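Long-range contacts in CT263 (Chlamydia trachomatis, PDB 4QAS), which probably hydrolyses a purine nucleoside intermediate in the futalosine pathway of menaquinone synthesis, as a nucleosidase related to MTAN: residues E110-P115 / P157-K162; Y91-V96 / P118-T123. The protein carries 1 engineered substitution. All blocks are in the same frame, centred on the assembly; numbering follows the deposited sequence.

Contact 1. Residues E110-P115 / P157-K162; sequences EVTPIP and PCSMIK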
loop_
_atom_site.group_PDB
_atom_site.type_symbol
_atom_site.label_atom_id
_atom_site.label_comp_id
_atom_site.label_asym_id
_atom_site.label_seq_id
_atom_site.Cartn_x
_atom_site.Cartn_y
_atom_site.Cartn_z
ATOM N N GLU A 110 23.876 -10.339 11.656
ATOM C CA GLU A 110 22.584 -9.974 12.194
ATOM C C GLU A 110 21.967 -8.865 11.342
ATOM O O GLU A 110 22.664 -8.005 10.790
ATOM C CB GLU A 110 22.727 -9.476 13.630
ATOM C CG GLU A 110 21.443 -9.583 14.434
ATOM C CD GLU A 110 21.108 -11.028 14.822
ATOM O OE1 GLU A 110 19.997 -11.263 15.357
ATOM O OE2 GLU A 110 21.967 -11.907 14.652
ATOM N N VAL A 111 20.638 -8.901 11.243
ATOM C CA VAL A 111 19.920 -7.815 10.601
ATOM C C VAL A 111 18.817 -7.365 11.540
ATOM O O VAL A 111 18.452 -8.039 12.506
ATOM C CB VAL A 111 19.377 -8.136 9.193
ATOM C CG1 VAL A 111 20.487 -8.101 8.158
ATOM C CG2 VAL A 111 18.725 -9.472 9.195
ATOM N N THR A 112 18.357 -6.146 11.297
ATOM C CA THR A 112 17.473 -5.470 12.247
ATOM C C THR A 112 16.036 -5.915 11.995
ATOM O O THR A 112 15.489 -5.630 10.918
ATOM C CB THR A 112 17.585 -3.975 12.057
ATOM O OG1 THR A 112 18.941 -3.582 12.330
ATOM C CG2 THR A 112 16.631 -3.232 12.993
ATOM N N PRO A 113 15.367 -6.574 12.945
ATOM C CA PRO A 113 14.016 -7.059 12.661
ATOM C C PRO A 113 13.001 -5.932 12.632
ATOM O O PRO A 113 13.067 -4.963 13.387
ATOM C CB PRO A 113 13.719 -8.029 13.810
ATOM C CG PRO A 113 15.000 -8.245 14.493
ATOM C CD PRO A 113 15.816 -7.008 14.275
ATOM N N ILE A 114 12.037 -6.092 11.747
ATOM C CA ILE A 114 10.945 -5.145 11.566
ATOM C C ILE A 114 9.854 -5.486 12.567
ATOM O O ILE A 114 9.498 -6.668 12.706
ATOM C CB ILE A 114 10.420 -5.249 10.135
ATOM C CG1 ILE A 114 11.489 -4.697 9.200
ATOM C CG2 ILE A 114 9.071 -4.531 9.963
ATOM C CD1 ILE A 114 11.370 -5.181 7.834
ATOM N N PRO A 115 9.275 -4.500 13.236
ATOM C CA PRO A 115 8.207 -4.784 14.198
ATOM C C PRO A 115 7.020 -5.480 13.552
ATOM O O PRO A 115 6.668 -5.223 12.397
ATOM C CB PRO A 115 7.797 -3.395 14.688
ATOM C CG PRO A 115 8.942 -2.504 14.393
ATOM C CD PRO A 115 9.617 -3.061 13.191
ATOM N N PRO A 157 21.734 0.992 9.150
ATOM C CA PRO A 157 20.977 -0.200 9.542
ATOM C C PRO A 157 20.267 -0.815 8.338
ATOM O O PRO A 157 19.858 -0.126 7.400
ATOM C CB PRO A 157 19.961 0.331 10.563
ATOM C CG PRO A 157 20.375 1.711 10.894
ATOM C CD PRO A 157 21.215 2.218 9.777
ATOM N N CYS A 158 20.137 -2.145 8.357
ATOM C CA CYS A 158 19.517 -2.911 7.283
ATOM C C CYS A 158 18.489 -3.866 7.858
ATOM O O CYS A 158 18.784 -4.587 8.826
ATOM C CB CYS A 158 20.572 -3.733 6.530
ATOM S SG CYS A 158 19.999 -4.551 5.039
ATOM N N SER A 159 17.296 -3.857 7.285
ATOM C CA SER A 159 16.233 -4.778 7.640
ATOM C C SER A 159 15.827 -5.541 6.401
ATOM O O SER A 159 16.084 -5.113 5.282
ATOM C CB SER A 159 15.015 -4.039 8.198
ATOM O OG SER A 159 15.304 -3.350 9.370
ATOM N N MET A 160 15.221 -6.701 6.607
ATOM C CA MET A 160 14.821 -7.577 5.525
ATOM C C MET A 160 13.413 -8.071 5.727
ATOM O O MET A 160 13.034 -8.442 6.827
ATOM C CB MET A 160 15.692 -8.806 5.491
ATOM C CG MET A 160 16.940 -8.617 4.756
ATOM S SD MET A 160 17.904 -10.086 4.757
ATOM C CE MET A 160 19.512 -9.407 4.374
ATOM N N ILE A 161 12.664 -8.054 4.649
ATOM C CA ILE A 161 11.337 -8.653 4.543
ATOM C C ILE A 161 11.463 -9.732 3.479
ATOM O O ILE A 161 11.874 -9.447 2.352
ATOM C CB ILE A 161 10.291 -7.632 4.081
ATOM C CG1 ILE A 161 10.191 -6.475 5.068
ATOM C CG2 ILE A 161 8.939 -8.302 3.929
ATOM C CD1 ILE A 161 9.418 -5.262 4.543
ATOM N N LYS A 162 11.116 -10.963 3.832
ATOM C CA LYS A 162 11.158 -12.060 2.880
ATOM C C LYS A 162 9.822 -12.781 2.915
ATOM O O LYS A 162 9.354 -13.164 3.980
ATOM C CB LYS A 162 12.304 -13.025 3.177
ATOM C CG LYS A 162 13.677 -12.357 3.073
ATOM C CD LYS A 162 14.158 -12.150 1.639
ATOM C CE LYS A 162 15.248 -11.064 1.551
ATOM N NZ LYS A 162 15.955 -11.055 0.261
HETATM O O HOH W 1 15.111 -7.814 9.266
HETATM O O HOH W 2 21.185 -3.709 10.640
#
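Ile114 and Ile161 meet at about a right angle. CD1 of Ile114 presses on CG1 of Ile161 at 3.3 Å, tighter than an ordinary carbon contact. The first torsion of Ile114 (-69°) puts CG1 beside its own backbone N. From there the branch runs past CB of Ser159, 3.7 Å from Ile114 CG1, to reach Ile161. Helix 180-197 packs on both isoleucines, through Ile194.

Ser159 carries the polar part. Its OG donates to O of Thr112 at 2.8 Å, tilted 30° from the carbonyl plane. Water 1 bridges the same oxygen and Met160 N. Its protons have other acceptors nearby, so the second bond to Thr112 O is probable. N of Thr112 gives the direct backbone bond, to Cys158 O at 3.0 Å. It is nearly straight and lies in the carbonyl plane. A second water joins Thr112 OG1 to Cys158 N. On the other flank, Val111 and Met160 each have two conformers. In the pair described they cross at about a right angle, with Val111 CG1 4.1 Å from Met160 CE. Both also touch Ile93.

The donors and acceptors follow the order of a parallel strand pair, with Thr112 opposite Ser159. Water 1 stands in for the second rung, because Met160 N is 4.5 Å from Thr112 O. The runs 111-114 and 157-161 point 63° apart, and residues 111-115 form no regular strand. The contact thus joins a loop to the start of strand 158-167, part of the large mixed sheet of an alpha/beta fold consistent with the MTAN-type nucleosidases.

Contact 2. Residues Y91-V96 / P118-T123; sequences YTITSV and PLAQLT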
loop_
_atom_site.group_PDB
_atom_site.type_symbol
_atom_site.label_atom_id
_atom_site.label_comp_id
_atom_site.label_asym_id
_atom_site.label_seq_id
_atom_site.Cartn_x
_atom_site.Cartn_y
_atom_site.Cartn_z
ATOM N N TYR A 91 7.988 -12.707 6.421
ATOM C CA TYR A 91 8.821 -12.755 7.606
ATOM C C TYR A 91 9.773 -11.577 7.596
ATOM O O TYR A 91 10.095 -11.021 6.548
ATOM C CB TYR A 91 9.664 -14.029 7.613
ATOM C CG TYR A 91 8.879 -15.287 7.751
ATOM C CD1 TYR A 91 8.378 -15.959 6.650
ATOM C CD2 TYR A 91 8.665 -15.851 9.008
ATOM C CE1 TYR A 91 7.686 -17.136 6.786
ATOM C CE2 TYR A 91 7.978 -17.041 9.154
ATOM C CZ TYR A 91 7.476 -17.684 8.035
ATOM O OH TYR A 91 6.778 -18.879 8.118
ATOM N N THR A 92 10.226 -11.236 8.796
ATOM C CA THR A 92 11.402 -10.401 8.956
ATOM C C THR A 92 12.570 -11.265 9.394
ATOM O O THR A 92 12.389 -12.270 10.070
ATOM C CB THR A 92 11.147 -9.233 9.923
ATOM O OG1 THR A 92 12.272 -8.335 9.847
ATOM C CG2 THR A 92 10.885 -9.676 11.336
ATOM N N ILE A 93 13.760 -10.891 8.981
ATOM C CA ILE A 93 14.961 -11.713 9.177
ATOM C C ILE A 93 15.754 -11.250 10.390
ATOM O O ILE A 93 15.969 -10.044 10.602
ATOM C CB ILE A 93 15.805 -11.678 7.899
ATOM C CG1 ILE A 93 14.967 -12.117 6.703
ATOM C CG2 ILE A 93 17.069 -12.489 8.067
ATOM C CD1 ILE A 93 14.295 -13.498 6.858
ATOM N N THR A 94 16.213 -12.211 11.196
ATOM C CA THR A 94 17.047 -11.905 12.349
ATOM C C THR A 94 18.519 -11.977 12.002
ATOM O O THR A 94 19.303 -11.147 12.468
ATOM C CB THR A 94 16.718 -12.874 13.485
ATOM O OG1 THR A 94 16.866 -14.222 13.023
ATOM C CG2 THR A 94 15.275 -12.667 13.934
ATOM N N SER A 95 18.924 -12.977 11.233
ATOM C CA SER A 95 20.291 -13.068 10.750
ATOM C C SER A 95 20.270 -13.706 9.374
ATOM O O SER A 95 19.364 -14.467 9.029
ATOM C CB SER A 95 21.202 -13.834 11.712
ATOM O OG SER A 95 20.928 -15.209 11.635
ATOM N N VAL A 96 21.276 -13.354 8.587
ATOM C CA VAL A 96 21.448 -13.878 7.251
ATOM C C VAL A 96 22.842 -14.487 7.145
ATOM O O VAL A 96 23.835 -13.881 7.591
ATOM C CB VAL A 96 21.198 -12.793 6.190
ATOM C CG1 VAL A 96 22.107 -11.582 6.389
ATOM C CG2 VAL A 96 21.308 -13.379 4.806
ATOM N N PRO A 118 6.739 -11.854 11.853
ATOM C CA PRO A 118 7.338 -13.032 12.476
ATOM C C PRO A 118 8.777 -13.211 12.048
ATOM O O PRO A 118 9.178 -12.843 10.945
ATOM C CB PRO A 118 6.465 -14.182 11.980
ATOM C CG PRO A 118 5.918 -13.691 10.687
ATOM C CD PRO A 118 5.765 -12.218 10.807
ATOM N N LEU A 119 9.556 -13.804 12.948
ATOM C CA LEU A 119 10.998 -13.894 12.781
ATOM C C LEU A 119 11.388 -15.141 12.000
ATOM O O LEU A 119 10.811 -16.223 12.188
ATOM C CB LEU A 119 11.660 -13.916 14.157
ATOM C CG LEU A 119 11.280 -12.792 15.124
ATOM C CD1 LEU A 119 11.987 -12.964 16.458
ATOM C CD2 LEU A 119 11.607 -11.456 14.514
ATOM N N ALA A 120 12.439 -15.016 11.194
ATOM C CA ALA A 120 13.013 -16.160 10.493
ATOM C C ALA A 120 14.491 -15.913 10.236
ATOM O O ALA A 120 14.961 -14.767 10.217
ATOM C CB ALA A 120 12.326 -16.434 9.154
ATOM N N GLN A 121 15.211 -17.000 9.991
ATOM C CA GLN A 121 16.605 -16.959 9.564
ATOM C C GLN A 121 16.685 -17.183 8.069
ATOM O O GLN A 121 15.846 -17.878 7.481
ATOM C CB GLN A 121 17.418 -18.042 10.258
ATOM C CG GLN A 121 17.627 -17.758 11.749
ATOM C CD GLN A 121 18.440 -18.831 12.458
ATOM O OE1 GLN A 121 18.325 -20.018 12.151
ATOM N NE2 GLN A 121 19.265 -18.413 13.416
ATOM N N LEU A 122 17.661 -16.530 7.443
ATOM C CA LEU A 122 17.816 -16.512 5.992
ATOM C C LEU A 122 19.206 -17.028 5.654
ATOM O O LEU A 122 20.180 -16.689 6.325
ATOM C CB LEU A 122 17.690 -15.098 5.484
ATOM C CG LEU A 122 17.792 -14.904 3.975
ATOM C CD1 LEU A 122 16.669 -15.647 3.224
ATOM C CD2 LEU A 122 17.772 -13.449 3.673
ATOM N N THR A 123 19.295 -17.869 4.631
ATOM C CA THR A 123 20.558 -18.255 4.029
ATOM C C THR A 123 20.546 -17.792 2.591
ATOM O O THR A 123 19.553 -17.993 1.892
ATOM C CB THR A 123 20.739 -19.756 4.070
ATOM O OG1 THR A 123 20.802 -20.167 5.429
ATOM C CG2 THR A 123 22.030 -20.181 3.403
HETATM O O HOH W 3 19.294 -15.387 13.813
HETATM O O HOH W 4 20.698 -17.292 9.191
#
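Parallel strand pairing interrupted by a beta bulge joins residues 91-96 to 118-123. Thr92 N donates to Pro118 O at 2.9 Å, and Ala120 N donates back to Thr92 O. Thr94 N then bonds Ala120 O. After the bulge, Leu122 N reaches Ser95 O at 3.1 Å.

Thr92 pairs with Leu119 and Ile93 with Ala120, but Val96 pairs with Leu122. The register slips by one residue where the chain turns a corner at Thr94. Beyond it strand 90-99 still runs beside strand 119-124 in the mixed sheet. The axes of 91-93 and 119-123 are 56° apart.

On the face of Thr92 and Leu119, the two side chains lie side by side and point the same way. Thr92 CG2 is 3.7 Å from Leu119 CD2. Thr92 OG1 turns to Ile114 N and Met160 O. Thr94 CG2 comes across Leu119 at about a right angle, 3.8 Å from its CB.

Tyr91 has Pro118 O at its ring edge, near the ring plane, and Ala120 CB 3.7 Å from its CD2. On the face of Ile93, Ala120, Val96 and Leu122 the contacts across the pair are mostly between carbons. Ile93 CG2 meets Leu122 CB at 3.7 Å. With CG of Leu122 anti to its backbone N (chi1 -178°), the side chain lies alongside Val96, CD2 3.7 Å from Val96 CG2. Met160 packs on Val96 and Leu122.

At the bulge, water 3 gathers Thr94 OG1, Ser95 OG and Gln121 NE2. Ser95 OG also bonds Glu108, while water 4 links Ser95 OG to Leu122 O.

Overall arrangement
After the N-terminal strands, including 71-80, the chain reaches 91-96 on strand 90-99. It returns antiparallel as strand 106-110 and runs on as the loop 111-115. Strand 119-124 then comes back beside 91-96, and contact 2 closes that loop. Beyond it come strand 139-141 and helix 144-153. Strand 158-167 follows, and contact 1 closes the longer loop between 110-115 and 157-162. The segments alternate along the chain, so the two loops cross. Their centres are about 8 Å apart. In the sheet, strand 158-167 lies between 71-80 and 90-99, and 90-99 also neighbours 119-124. Val111 N lies 2.9 Å from Thr94 O, a probable hydrogen bond between the contacts.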